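Local coordinates for pyocin-S2 immunity protein (Pseudomonas aeruginosa, PDB 4QKO) that binds the nuclease domain of the bacteriocin pyocin S2 and so probably protects the producing cell from its own toxin, at residues A[41-54]-A[68-81]. Residues are numbered along the deposited sequence; the frame is centred on the assembly and turned at random.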
loop_
_atom_site.group_PDB
_atom_site.type_symbol
_atom_site.label_atom_id
_atom_site.label_comp_id
_atom_site.label_asym_id
_atom_site.label_seq_id
_atom_site.Cartn_x
_atom_site.Cartn_y
_atom_site.Cartn_z
ATOM N N PHE A 41 0.777 4.875 -13.979
ATOM C CA PHE A 41 -0.638 5.218 -13.965
ATOM C C PHE A 41 -0.828 6.681 -13.600
ATOM O O PHE A 41 -1.586 7.385 -14.278
ATOM C CB PHE A 41 -1.380 4.297 -12.991
ATOM C CG PHE A 41 -2.787 4.646 -12.724
ATOM C CD1 PHE A 41 -3.812 4.222 -13.570
ATOM C CD2 PHE A 41 -3.133 5.381 -11.603
ATOM C CE1 PHE A 41 -5.144 4.532 -13.291
ATOM C CE2 PHE A 41 -4.477 5.689 -11.327
ATOM C CZ PHE A 41 -5.487 5.282 -12.163
ATOM N N LYS A 42 -0.231 7.096 -12.527
ATOM C CA LYS A 42 -0.417 8.507 -12.031
ATOM C C LYS A 42 0.007 9.487 -13.103
ATOM O O LYS A 42 -0.706 10.472 -13.429
ATOM C CB LYS A 42 0.460 8.736 -10.812
ATOM C CG LYS A 42 -0.080 8.110 -9.569
ATOM C CD LYS A 42 0.945 7.936 -8.460
ATOM C CE LYS A 42 1.784 9.148 -8.167
ATOM N NZ LYS A 42 1.004 10.084 -7.305
ATOM N N LYS A 43 1.154 9.194 -13.721
ATOM C CA LYS A 43 1.645 9.992 -14.869
ATOM C C LYS A 43 0.724 9.997 -16.077
ATOM O O LYS A 43 0.453 11.043 -16.685
ATOM C CB LYS A 43 3.023 9.492 -15.364
ATOM C CG LYS A 43 4.233 10.099 -14.686
ATOM C CD LYS A 43 5.324 10.544 -15.687
ATOM C CE LYS A 43 5.673 9.558 -16.827
ATOM N NZ LYS A 43 6.472 8.356 -16.408
ATOM N N LEU A 44 0.263 8.832 -16.475
ATOM C CA LEU A 44 -0.579 8.755 -17.649
ATOM C C LEU A 44 -1.906 9.519 -17.493
ATOM O O LEU A 44 -2.351 10.167 -18.438
ATOM C CB LEU A 44 -0.955 7.315 -17.968
ATOM C CG LEU A 44 -0.329 6.434 -19.025
ATOM C CD1 LEU A 44 0.459 7.196 -20.071
ATOM C CD2 LEU A 44 0.477 5.309 -18.416
ATOM N N THR A 45 -2.576 9.370 -16.335
ATOM C CA THR A 45 -3.945 9.903 -16.208
ATOM C C THR A 45 -3.876 11.411 -16.044
ATOM O O THR A 45 -4.816 12.099 -16.449
ATOM C CB THR A 45 -4.685 9.383 -14.985
ATOM O OG1 THR A 45 -3.885 9.635 -13.856
ATOM C CG2 THR A 45 -4.939 7.836 -15.033
ATOM N N GLU A 46 -2.817 11.909 -15.398
ATOM C CA GLU A 46 -2.729 13.315 -15.027
ATOM C C GLU A 46 -3.823 13.715 -14.045
ATOM O O GLU A 46 -4.035 14.905 -13.816
ATOM C CB GLU A 46 -2.754 14.265 -16.247
ATOM C CG GLU A 46 -1.619 13.955 -17.192
ATOM C CD GLU A 46 -1.660 14.719 -18.536
ATOM O OE1 GLU A 46 -0.595 15.257 -18.882
ATOM O OE2 GLU A 46 -2.700 14.744 -19.241
ATOM N N HIS A 47 -4.453 12.748 -13.405
ATOM C CA HIS A 47 -5.581 13.044 -12.574
ATOM C C HIS A 47 -5.088 13.465 -11.189
ATOM O O HIS A 47 -4.184 12.836 -10.594
ATOM C CB HIS A 47 -6.471 11.853 -12.501
ATOM C CG HIS A 47 -7.791 12.128 -11.878
ATOM N ND1 HIS A 47 -7.927 12.295 -10.529
ATOM C CD2 HIS A 47 -9.028 12.181 -12.387
ATOM C CE1 HIS A 47 -9.185 12.511 -10.238
ATOM N NE2 HIS A 47 -9.884 12.410 -11.344
ATOM N N PRO A 48 -5.725 14.469 -10.614
ATOM C CA PRO A 48 -5.226 14.927 -9.330
ATOM C C PRO A 48 -5.428 13.993 -8.116
ATOM O O PRO A 48 -4.800 14.183 -7.121
ATOM C CB PRO A 48 -5.997 16.257 -9.138
ATOM C CG PRO A 48 -7.165 16.121 -9.940
ATOM C CD PRO A 48 -6.763 15.378 -11.153
ATOM N N SER A 49 -6.260 12.969 -8.204
ATOM C CA SER A 49 -6.356 11.966 -7.128
ATOM C C SER A 49 -5.242 10.899 -7.224
ATOM O O SER A 49 -5.118 10.136 -6.293
ATOM C CB SER A 49 -7.723 11.259 -7.157
ATOM O OG SER A 49 -8.819 12.202 -7.074
ATOM N N GLY A 50 -4.459 10.849 -8.319
ATOM C CA GLY A 50 -3.352 9.891 -8.461
ATOM C C GLY A 50 -3.755 8.471 -8.087
ATOM O O GLY A 50 -4.781 7.970 -8.514
ATOM N N SER A 51 -2.960 7.839 -7.217
ATOM C CA SER A 51 -3.200 6.419 -6.834
ATOM C C SER A 51 -4.475 6.263 -5.986
ATOM O O SER A 51 -4.955 5.146 -5.788
ATOM C CB SER A 51 -1.999 5.820 -6.120
ATOM O OG SER A 51 -1.572 6.519 -4.987
ATOM N N ASP A 52 -5.053 7.368 -5.462
ATOM C CA ASP A 52 -6.234 7.223 -4.648
ATOM C C ASP A 52 -7.370 6.711 -5.513
ATOM O O ASP A 52 -8.256 6.131 -4.978
ATOM C CB ASP A 52 -6.742 8.478 -3.948
ATOM C CG ASP A 52 -5.806 9.006 -2.884
ATOM O OD1 ASP A 52 -4.812 8.349 -2.549
ATOM O OD2 ASP A 52 -6.094 10.149 -2.336
ATOM N N LEU A 53 -7.320 6.894 -6.847
ATOM C CA LEU A 53 -8.327 6.349 -7.778
ATOM C C LEU A 53 -8.395 4.839 -7.610
ATOM O O LEU A 53 -9.454 4.292 -7.692
ATOM C CB LEU A 53 -7.948 6.659 -9.211
ATOM C CG LEU A 53 -8.022 8.121 -9.632
ATOM C CD1 LEU A 53 -7.653 8.250 -11.080
ATOM C CD2 LEU A 53 -9.429 8.661 -9.463
ATOM N N LEU A 54 -7.221 4.230 -7.385
ATOM C CA LEU A 54 -7.181 2.802 -7.227
ATOM C C LEU A 54 -7.506 2.315 -5.840
ATOM O O LEU A 54 -8.180 1.318 -5.679
ATOM C CB LEU A 54 -5.756 2.334 -7.549
ATOM C CG LEU A 54 -5.155 2.625 -8.929
ATOM C CD1 LEU A 54 -3.703 2.347 -8.901
ATOM C CD2 LEU A 54 -5.790 1.738 -9.966
ATOM N N VAL A 68 -12.578 3.134 -12.305
ATOM C CA VAL A 68 -11.386 3.962 -12.398
ATOM C C VAL A 68 -11.302 4.575 -13.780
ATOM O O VAL A 68 -11.057 5.800 -13.954
ATOM C CB VAL A 68 -10.094 3.171 -12.120
ATOM C CG1 VAL A 68 -8.875 4.002 -12.528
ATOM C CG2 VAL A 68 -10.053 2.727 -10.688
ATOM N N VAL A 69 -11.492 3.748 -14.780
ATOM C CA VAL A 69 -11.357 4.220 -16.170
ATOM C C VAL A 69 -12.366 5.284 -16.500
ATOM O O VAL A 69 -12.043 6.247 -17.159
ATOM C CB VAL A 69 -11.499 3.079 -17.170
ATOM C CG1 VAL A 69 -11.456 3.616 -18.577
ATOM C CG2 VAL A 69 -10.286 2.135 -16.994
ATOM N N LYS A 70 -13.621 5.034 -16.155
ATOM C CA LYS A 70 -14.686 5.975 -16.378
ATOM C C LYS A 70 -14.383 7.295 -15.687
ATOM O O LYS A 70 -14.618 8.346 -16.307
ATOM C CB LYS A 70 -15.995 5.431 -15.884
ATOM C CG LYS A 70 -17.185 6.325 -16.213
ATOM C CD LYS A 70 -18.377 5.897 -15.355
ATOM C CE LYS A 70 -19.577 6.769 -15.617
ATOM N NZ LYS A 70 -20.803 6.007 -15.321
ATOM N N GLU A 71 -13.880 7.258 -14.434
ATOM C CA GLU A 71 -13.597 8.489 -13.736
ATOM C C GLU A 71 -12.518 9.291 -14.493
ATOM O O GLU A 71 -12.582 10.503 -14.685
ATOM C CB GLU A 71 -13.180 8.285 -12.291
ATOM C CG GLU A 71 -12.935 9.627 -11.607
ATOM C CD GLU A 71 -12.909 9.614 -10.098
ATOM O OE1 GLU A 71 -13.093 8.571 -9.413
ATOM O OE2 GLU A 71 -12.773 10.752 -9.580
ATOM N N VAL A 72 -11.481 8.584 -14.911
ATOM C CA VAL A 72 -10.405 9.178 -15.628
ATOM C C VAL A 72 -10.920 9.729 -16.959
ATOM O O VAL A 72 -10.642 10.903 -17.296
ATOM C CB VAL A 72 -9.273 8.190 -15.921
ATOM C CG1 VAL A 72 -8.299 8.753 -16.905
ATOM C CG2 VAL A 72 -8.563 7.811 -14.648
ATOM N N LYS A 73 -11.625 8.903 -17.721
ATOM C CA LYS A 73 -12.113 9.348 -19.028
ATOM C C LYS A 73 -12.967 10.656 -18.934
ATOM O O LYS A 73 -12.795 11.617 -19.758
ATOM C CB LYS A 73 -12.966 8.248 -19.617
ATOM C CG LYS A 73 -13.618 8.506 -20.949
ATOM C CD LYS A 73 -14.355 7.292 -21.477
ATOM C CE LYS A 73 -14.732 7.560 -22.916
ATOM N NZ LYS A 73 -15.606 6.439 -23.315
ATOM N N GLU A 74 -13.864 10.662 -17.952
ATOM C CA GLU A 74 -14.841 11.743 -17.837
ATOM C C GLU A 74 -14.171 12.965 -17.335
ATOM O O GLU A 74 -14.477 14.054 -17.805
ATOM C CB GLU A 74 -15.997 11.330 -16.970
ATOM C CG GLU A 74 -16.940 10.320 -17.614
ATOM C CD GLU A 74 -18.183 10.008 -16.758
ATOM O OE1 GLU A 74 -18.427 10.698 -15.705
ATOM O OE2 GLU A 74 -18.956 9.101 -17.163
ATOM N N TRP A 75 -13.226 12.818 -16.415
ATOM C CA TRP A 75 -12.441 13.964 -15.935
ATOM C C TRP A 75 -11.592 14.621 -17.056
ATOM O O TRP A 75 -11.656 15.853 -17.266
ATOM C CB TRP A 75 -11.564 13.584 -14.763
ATOM C CG TRP A 75 -10.667 14.722 -14.290
ATOM C CD1 TRP A 75 -11.016 15.693 -13.467
ATOM C CD2 TRP A 75 -9.319 15.007 -14.685
ATOM N NE1 TRP A 75 -10.004 16.560 -13.287
ATOM C CE2 TRP A 75 -8.938 16.170 -14.019
ATOM C CE3 TRP A 75 -8.384 14.361 -15.484
ATOM C CZ2 TRP A 75 -7.660 16.734 -14.129
ATOM C CZ3 TRP A 75 -7.127 14.916 -15.631
ATOM C CH2 TRP A 75 -6.768 16.104 -14.926
ATOM N N ARG A 76 -10.895 13.837 -17.864
ATOM C CA ARG A 76 -10.037 14.406 -18.919
ATOM C C ARG A 76 -10.917 15.058 -19.966
ATOM O O ARG A 76 -10.532 16.079 -20.500
ATOM C CB ARG A 76 -9.126 13.357 -19.595
ATOM C CG ARG A 76 -8.092 12.705 -18.687
ATOM C CD ARG A 76 -7.258 11.628 -19.395
ATOM N NE ARG A 76 -6.458 12.161 -20.502
ATOM C CZ ARG A 76 -5.330 12.858 -20.405
ATOM N NH1 ARG A 76 -4.719 13.067 -19.259
ATOM N NH2 ARG A 76 -4.789 13.309 -21.531
ATOM N N ALA A 77 -12.045 14.438 -20.311
ATOM C CA ALA A 77 -13.008 15.038 -21.281
ATOM C C ALA A 77 -13.484 16.410 -20.790
ATOM O O ALA A 77 -13.623 17.389 -21.581
ATOM C CB ALA A 77 -14.210 14.144 -21.528
ATOM N N SER A 78 -13.744 16.479 -19.502
ATOM C CA SER A 78 -14.301 17.693 -18.883
ATOM C C SER A 78 -13.235 18.822 -18.764
ATOM O O SER A 78 -13.567 20.007 -18.796
ATOM C CB SER A 78 -14.842 17.360 -17.515
ATOM O OG SER A 78 -13.770 17.451 -16.559
ATOM N N LYS A 79 -11.959 18.463 -18.724
ATOM C CA LYS A 79 -10.848 19.435 -18.799
ATOM C C LYS A 79 -10.336 19.744 -20.207
ATOM O O LYS A 79 -9.378 20.476 -20.390
ATOM C CB LYS A 79 -9.664 18.924 -17.959
ATOM C CG LYS A 79 -9.975 18.787 -16.507
ATOM C CD LYS A 79 -10.470 20.085 -15.875
ATOM C CE LYS A 79 -10.316 20.043 -14.369
ATOM N NZ LYS A 79 -10.967 21.224 -13.713
ATOM N N GLY A 80 -10.936 19.170 -21.228
ATOM C CA GLY A 80 -10.438 19.393 -22.568
ATOM C C GLY A 80 -9.096 18.764 -22.907
ATOM O O GLY A 80 -8.445 19.166 -23.889
ATOM N N LEU A 81 -8.716 17.734 -22.166
ATOM C CA LEU A 81 -7.501 16.979 -22.445
ATOM C C LEU A 81 -7.683 15.859 -23.513
ATOM O O LEU A 81 -8.807 15.401 -23.766
ATOM C CB LEU A 81 -7.008 16.419 -21.115
ATOM C CG LEU A 81 -6.590 17.424 -20.063
ATOM C CD1 LEU A 81 -6.236 16.739 -18.761
ATOM C CD2 LEU A 81 -5.396 18.212 -20.570
HETATM O O HOH W 1 -2.785 15.816 -21.491
HETATM O O HOH W 2 -12.703 12.925 -11.117
#
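In the four-helix fold of the colicin/pyocin immunity proteins, the last helix, 65-78, packs against the turn that joins helix 31-45 to the short helix 52-55, and Trp75 meets His47 and Pro48 there. The pair is edge-to-face: the His47 edge points at the Trp75 five-membered ring, the planes are 53° apart, and His47 CD2 lies 3.6 Å from Trp75 CG. Pro48 CD covers the same indole face, 3.4 Å from Trp75 CZ2, while Lys79 CG lies over the opposite one. Trp75 CG stands anti to its backbone nitrogen (chi1 176°), which carries the indole out to the turn.

The imidazole is itself fixed in rotation. Within the type I turn, the Ser49 backbone N donates to His47 ND1 in the ring plane (2.9 Å), and a water, also in that plane, links His47 NE2 to Glu71 OE2. The other Glu71 oxygen, OE1, forms a salt bridge with Arg61. Leu53 CD2 lies over one imidazole face.

Deeper in, apolar branches interlock: Val72 CG2 is 3.6 Å from Thr45 CG2 and also touches Leu53 CD1, whereas Val68 CG1 meets the edge of the Phe41 ring. Helix 10-21 packs on Phe41 and Thr45, and Ser51 and Asp52, further along the same segment, hydrogen-bond to the pyocin S2 chain.

Where helix 31-45 ends, Glu46 has positive phi, and Arg76 bridges to it. Bent at chi3, Arg76 brings NH1 to two acceptors near its guanidinium plane: Thr45 O, approached from above the carbonyl plane at 3.0 Å, and Glu46 OE2, reached on its anti side by a nearly straight 2.6 Å salt-bridge hydrogen bond (168°).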